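Long-range contacts in acetone carboxylase alpha subunit (Xanthobacter autotrophicus Py2, PDB 5M45), which is the alpha subunit of acetone carboxylase, a member of the hydantoinase B/oxoprolinase family that carries a bound manganese ion in this structure: residues R225-Y229 and E449-V453; G442-D448 and N528-W532. All coordinates share one frame; numbering follows the deposited sequence.

Contact 1 (R225-Y229 and E449-V453)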
loop_
_atom_site.group_PDB
_atom_site.type_symbol
_atom_site.label_atom_id
_atom_site.label_comp_id
_atom_site.label_asym_id
_atom_site.label_seq_id
_atom_site.Cartn_x
_atom_site.Cartn_y
_atom_site.Cartn_z
ATOM N N ARG A 225 10.759 -1.989 -3.750
ATOM C CA ARG A 225 11.835 -1.936 -4.736
ATOM C C ARG A 225 12.882 -3.042 -4.552
ATOM O O ARG A 225 13.256 -3.742 -5.535
ATOM C CB ARG A 225 12.500 -0.545 -4.753
ATOM C CG ARG A 225 11.565 0.594 -5.154
ATOM C CD ARG A 225 12.245 1.935 -4.934
ATOM N NE ARG A 225 11.442 3.111 -5.248
ATOM C CZ ARG A 225 10.499 3.648 -4.471
ATOM N NH1 ARG A 225 10.174 3.113 -3.324
ATOM N NH2 ARG A 225 9.865 4.770 -4.861
ATOM N N THR A 226 13.367 -3.197 -3.314
ATOM C CA THR A 226 14.528 -4.061 -3.005
ATOM C C THR A 226 14.115 -5.508 -2.652
ATOM O O THR A 226 14.428 -6.043 -1.573
ATOM C CB THR A 226 15.409 -3.414 -1.901
ATOM O OG1 THR A 226 14.602 -3.077 -0.754
ATOM C CG2 THR A 226 16.102 -2.145 -2.476
ATOM N N THR A 227 13.397 -6.141 -3.583
ATOM C CA THR A 227 12.759 -7.448 -3.349
ATOM C C THR A 227 13.676 -8.531 -2.744
ATOM O O THR A 227 13.296 -9.180 -1.757
ATOM C CB THR A 227 12.142 -7.955 -4.661
ATOM O OG1 THR A 227 11.189 -6.985 -5.143
ATOM C CG2 THR A 227 11.448 -9.306 -4.440
ATOM N N ARG A 228 14.845 -8.762 -3.346
ATOM C CA ARG A 228 15.731 -9.834 -2.887
ATOM C C ARG A 228 16.201 -9.552 -1.433
ATOM O O ARG A 228 16.275 -10.456 -0.616
ATOM C CB ARG A 228 16.954 -10.023 -3.832
ATOM C CG ARG A 228 17.872 -11.160 -3.399
ATOM C CD ARG A 228 19.205 -11.335 -4.238
ATOM N NE ARG A 228 19.972 -10.073 -4.428
ATOM C CZ ARG A 228 19.797 -9.215 -5.461
ATOM N NH1 ARG A 228 18.861 -9.424 -6.403
ATOM N NH2 ARG A 228 20.554 -8.100 -5.555
ATOM N N TYR A 229 16.495 -8.281 -1.136
ATOM C CA TYR A 229 16.960 -7.861 0.196
ATOM C C TYR A 229 15.848 -8.043 1.225
ATOM O O TYR A 229 16.086 -8.596 2.301
ATOM C CB TYR A 229 17.472 -6.403 0.164
ATOM C CG TYR A 229 18.682 -6.219 -0.742
ATOM C CD1 TYR A 229 18.504 -5.859 -2.082
ATOM C CD2 TYR A 229 19.989 -6.357 -0.256
ATOM C CE1 TYR A 229 19.590 -5.708 -2.947
ATOM C CE2 TYR A 229 21.080 -6.186 -1.083
ATOM C CZ TYR A 229 20.880 -5.832 -2.421
ATOM O OH TYR A 229 21.960 -5.677 -3.258
ATOM N N GLU A 449 19.092 -4.009 -11.994
ATOM C CA GLU A 449 17.839 -4.297 -11.288
ATOM C C GLU A 449 17.289 -3.024 -10.645
ATOM O O GLU A 449 18.025 -2.098 -10.331
ATOM C CB GLU A 449 18.061 -5.321 -10.177
ATOM C CG GLU A 449 18.405 -6.696 -10.730
ATOM C CD GLU A 449 18.356 -7.827 -9.684
ATOM O OE1 GLU A 449 18.161 -9.019 -10.143
ATOM O OE2 GLU A 449 18.511 -7.522 -8.471
ATOM N N ILE A 450 15.986 -3.010 -10.433
ATOM C CA ILE A 450 15.318 -1.982 -9.685
ATOM C C ILE A 450 15.873 -1.999 -8.261
ATOM O O ILE A 450 16.036 -3.081 -7.660
ATOM C CB ILE A 450 13.781 -2.185 -9.711
ATOM C CG1 ILE A 450 13.246 -1.943 -11.145
ATOM C CG2 ILE A 450 13.081 -1.298 -8.686
ATOM C CD1 ILE A 450 11.785 -2.296 -11.341
ATOM N N HIS A 451 16.130 -0.811 -7.721
ATOM C CA HIS A 451 16.844 -0.673 -6.445
ATOM C C HIS A 451 16.554 0.636 -5.704
ATOM O O HIS A 451 16.048 1.618 -6.290
ATOM C CB HIS A 451 18.368 -0.792 -6.751
ATOM C CG HIS A 451 19.241 -1.014 -5.556
ATOM N ND1 HIS A 451 19.109 -2.103 -4.714
ATOM C CD2 HIS A 451 20.323 -0.337 -5.121
ATOM C CE1 HIS A 451 20.062 -2.071 -3.795
ATOM N NE2 HIS A 451 20.807 -0.999 -4.018
ATOM N N ALA A 452 16.882 0.625 -4.407
ATOM C CA ALA A 452 16.933 1.830 -3.587
ATOM C C ALA A 452 18.112 1.717 -2.618
ATOM O O ALA A 452 18.585 0.620 -2.329
ATOM C CB ALA A 452 15.629 2.024 -2.816
ATOM N N VAL A 453 18.602 2.864 -2.182
ATOM C CA VAL A 453 19.692 2.944 -1.199
ATOM C C VAL A 453 19.252 3.741 0.053
ATOM O O VAL A 453 18.328 4.588 -0.013
ATOM C CB VAL A 453 20.998 3.525 -1.786
ATOM C CG1 VAL A 453 21.452 2.689 -2.969
ATOM C CG2 VAL A 453 20.869 4.979 -2.250
HETATM O O HOH W 1 19.881 -5.717 -6.856
#
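Thr226 and His451 bring the two backbones closest, with Thr226 CA and His451 CA 5.4 Å apart. Thr226 is the N-cap residue of helix 227-255 and the centre of an inverse gamma turn. His451 lies in strand 450-454, an outermost strand of a four-stranded antiparallel sheet within this chain. The contact therefore packs a helix start against a sheet edge, without backbone hydrogen bonds between the two segments. Thr226 CG2 lies beside the strand, 3.5 Å from Ala452 N. Its OG1 is bonded to Asp178 instead. Arg225 runs extended past the strand. Its CB meets Ile450 CG2, and its CD lies 4.0 Å from Ala452 CB. The guanidinium goes on to the carbonyl of Ala181, and Arg225 O accepts a bond from Arg393 of the second subunit. His451 has CG anti to the backbone N (chi1 -166°). This brings the imidazole edge to Tyr229, with His451 CE1 3.8 Å from Tyr229 CE1. The ring planes are inclined by 49°, an oblique pairing. NE2, next to CE1 in the ring, is hydrogen-bonded to the carbonyl of Ala494. The one salt bridge joins Arg228 and Glu449. The Arg228 chain bends at chi3, while that of Glu449 is extended beyond CG, and the two cross at about a right angle. Arg228 NH1 bonds to Glu449 OE2 at 2.8 Å, almost straight at 177°, in the guanidinium plane and on the syn lone pair. A water accepts from Arg228 NH2 and donates to the same Glu449 OE2, each at 2.8 Å.

Contact 2 (G442-D448 and N528-W532)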
loop_
_atom_site.group_PDB
_atom_site.type_symbol
_atom_site.label_atom_id
_atom_site.label_comp_id
_atom_site.label_asym_id
_atom_site.label_seq_id
_atom_site.Cartn_x
_atom_site.Cartn_y
_atom_site.Cartn_z
ATOM N N GLY A 442 17.101 6.016 -5.665
ATOM C CA GLY A 442 16.644 4.822 -6.370
ATOM C C GLY A 442 16.726 4.896 -7.890
ATOM O O GLY A 442 17.075 5.929 -8.473
ATOM N N GLY A 443 16.391 3.767 -8.515
ATOM C CA GLY A 443 16.490 3.578 -9.972
ATOM C C GLY A 443 17.137 2.234 -10.273
ATOM O O GLY A 443 16.915 1.252 -9.525
ATOM N N PHE A 444 17.926 2.180 -11.347
ATOM C CA PHE A 444 18.678 0.944 -11.697
ATOM C C PHE A 444 20.110 0.949 -11.168
ATOM O O PHE A 444 20.838 1.942 -11.289
ATOM C CB PHE A 444 18.683 0.677 -13.213
ATOM C CG PHE A 444 17.447 -0.058 -13.690
ATOM C CD1 PHE A 444 16.262 0.593 -13.781
ATOM C CD2 PHE A 444 17.482 -1.401 -14.008
ATOM C CE1 PHE A 444 15.102 -0.087 -14.187
ATOM C CE2 PHE A 444 16.354 -2.080 -14.401
ATOM C CZ PHE A 444 15.151 -1.426 -14.491
ATOM N N ASN A 445 20.516 -0.182 -10.574
ATOM C CA ASN A 445 21.845 -0.295 -9.960
ATOM C C ASN A 445 22.875 -0.975 -10.907
ATOM O O ASN A 445 22.636 -1.180 -12.117
ATOM C CB ASN A 445 21.720 -0.978 -8.597
ATOM C CG ASN A 445 21.347 -2.453 -8.711
ATOM O OD1 ASN A 445 21.318 -3.048 -9.824
ATOM N ND2 ASN A 445 21.006 -3.060 -7.559
ATOM N N GLN A 446 24.037 -1.302 -10.361
ATOM C CA GLN A 446 25.128 -1.925 -11.137
ATOM C C GLN A 446 24.816 -3.350 -11.639
ATOM O O GLN A 446 25.534 -3.877 -12.486
ATOM C CB GLN A 446 26.451 -1.920 -10.347
ATOM C CG GLN A 446 26.464 -2.626 -9.002
ATOM C CD GLN A 446 26.165 -1.740 -7.804
ATOM O OE1 GLN A 446 25.185 -0.978 -7.805
ATOM N NE2 GLN A 446 26.992 -1.828 -6.772
ATOM N N TYR A 447 23.806 -3.991 -11.071
ATOM C CA TYR A 447 23.361 -5.326 -11.501
ATOM C C TYR A 447 22.161 -5.235 -12.454
ATOM O O TYR A 447 21.531 -6.253 -12.729
ATOM C CB TYR A 447 23.000 -6.189 -10.258
ATOM C CG TYR A 447 24.034 -6.113 -9.127
ATOM C CD1 TYR A 447 25.320 -6.627 -9.286
ATOM C CD2 TYR A 447 23.723 -5.480 -7.908
ATOM C CE1 TYR A 447 26.261 -6.551 -8.280
ATOM C CE2 TYR A 447 24.681 -5.381 -6.884
ATOM C CZ TYR A 447 25.950 -5.916 -7.069
ATOM O OH TYR A 447 26.904 -5.825 -6.061
ATOM N N ASP A 448 21.827 -4.030 -12.930
ATOM C CA ASP A 448 20.674 -3.808 -13.832
ATOM C C ASP A 448 19.322 -4.296 -13.264
ATOM O O ASP A 448 18.516 -4.887 -13.964
ATOM C CB ASP A 448 20.958 -4.405 -15.227
ATOM C CG ASP A 448 22.188 -3.773 -15.911
ATOM O OD1 ASP A 448 22.531 -2.590 -15.711
ATOM O OD2 ASP A 448 22.846 -4.488 -16.681
ATOM N N ASN A 528 28.000 3.518 -12.463
ATOM C CA ASN A 528 27.276 2.322 -12.917
ATOM C C ASN A 528 25.773 2.333 -12.497
ATOM O O ASN A 528 25.165 1.263 -12.296
ATOM C CB ASN A 528 28.017 1.053 -12.465
ATOM C CG ASN A 528 27.883 -0.115 -13.443
ATOM O OD1 ASN A 528 27.206 -0.040 -14.444
ATOM N ND2 ASN A 528 28.544 -1.230 -13.122
ATOM N N ALA A 529 25.205 3.521 -12.345
ATOM C CA ALA A 529 23.756 3.716 -12.117
ATOM C C ALA A 529 23.055 4.110 -13.429
ATOM O O ALA A 529 23.672 4.746 -14.310
ATOM C CB ALA A 529 23.522 4.825 -11.077
ATOM N N LYS A 530 21.763 3.783 -13.545
ATOM C CA LYS A 530 20.938 4.197 -14.675
ATOM C C LYS A 530 19.571 4.670 -14.192
ATOM O O LYS A 530 19.011 4.124 -13.222
ATOM C CB LYS A 530 20.738 3.040 -15.677
ATOM C CG LYS A 530 22.053 2.425 -16.178
ATOM C CD LYS A 530 22.432 1.218 -15.303
ATOM C CE LYS A 530 23.908 0.839 -15.534
ATOM N NZ LYS A 530 24.328 -0.287 -14.697
ATOM N N ASP A 531 19.043 5.707 -14.844
ATOM C CA ASP A 531 17.736 6.263 -14.501
ATOM C C ASP A 531 17.634 6.504 -12.974
ATOM O O ASP A 531 16.695 6.064 -12.302
ATOM C CB ASP A 531 16.624 5.324 -15.007
ATOM C CG ASP A 531 16.573 5.225 -16.543
ATOM O OD1 ASP A 531 17.239 5.984 -17.250
ATOM O OD2 ASP A 531 15.802 4.377 -17.073
ATOM N N TRP A 532 18.636 7.208 -12.457
ATOM C CA TRP A 532 18.928 7.305 -11.044
ATOM C C TRP A 532 18.442 8.666 -10.440
ATOM O O TRP A 532 18.466 9.711 -11.135
ATOM C CB TRP A 532 20.452 7.108 -10.832
ATOM C CG TRP A 532 20.851 6.868 -9.388
ATOM C CD1 TRP A 532 21.536 7.707 -8.571
ATOM C CD2 TRP A 532 20.570 5.693 -8.616
ATOM N NE1 TRP A 532 21.687 7.144 -7.348
ATOM C CE2 TRP A 532 21.107 5.898 -7.346
ATOM C CE3 TRP A 532 19.942 4.478 -8.898
ATOM C CZ2 TRP A 532 21.005 4.952 -6.332
ATOM C CZ3 TRP A 532 19.839 3.530 -7.892
ATOM C CH2 TRP A 532 20.382 3.778 -6.617
HETATM O O HOH W 2 14.787 6.903 -10.436
#
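The Trp532 indole is covered by Gly442 on one face and by Ala529 of its own segment on the other. Gly442 O sits over the rim of the first face, 3.2 Å from Trp532 CE3. Gly442 CA makes a CH-pi contact 4.0 Å from the centroid of the six-membered ring. Ala529 CB lies over the rim of the opposite face, and Phe444 N is at the edge, in plane. The Phe444 ring has the carbonyl oxygen of Asp448 at its edge, in plane. The loop between strands 440-442 and 450-454 meets the loop entering strand 532-535 through a single antiparallel bridge. Phe444 and Lys530 are a hydrogen-bonded pair: Phe444 N reaches Lys530 O at 2.9 Å, and Lys530 N reaches Phe444 O at 3.1 Å. Gly443 CA lies 3.4 Å from Asp531 O, a CA-H...O contact. A water donates to Gly442 O and Asp531 O. Asn445 to Asp448 form a type I turn, and Asn445 OD1 accepts from Tyr447 N in an Asx turn. The Lys530 chain bends at chi2 (93°) and carries NZ over this turn. NZ hydrogen-bonds to Asn445 O at 3.2 Å and makes a salt bridge with Asp448 OD1 at 3.1 Å. It also bonds to Asn528 O and Asn528 OD1. Asn445 O takes Lys530 NZ and Asp448 N from opposite faces of its plane. Tyr758 of the second subunit packs on Asp448 and Lys530. One ammonium thus meets four oxygens, three neutral and one of a carboxylate, a setting that probably favours the charged form of Lys530.

How the contacts relate
From the N terminus, the chain passes 225-229, at the start of helix 227-255, then 442-448, 449-453 and 528-532. Contact 1 closes a loop of 219 residues when 449-453 returns to that helix. Contact 2 opens before this, at 442-448, and closes after 79 residues at 528-532. The two loops therefore cross. Segment 442-448 leads from strand 440-442 directly into 449-453, which holds most of strand 450-454, with a probable hydrogen bond from Gly443 N to His451 O (3.1 Å). Contact 1 ties the helix to the sheet edge. Contact 2 joins the connection between these strands to the loop leading into strand 532-535. Both contacts also touch the second subunit.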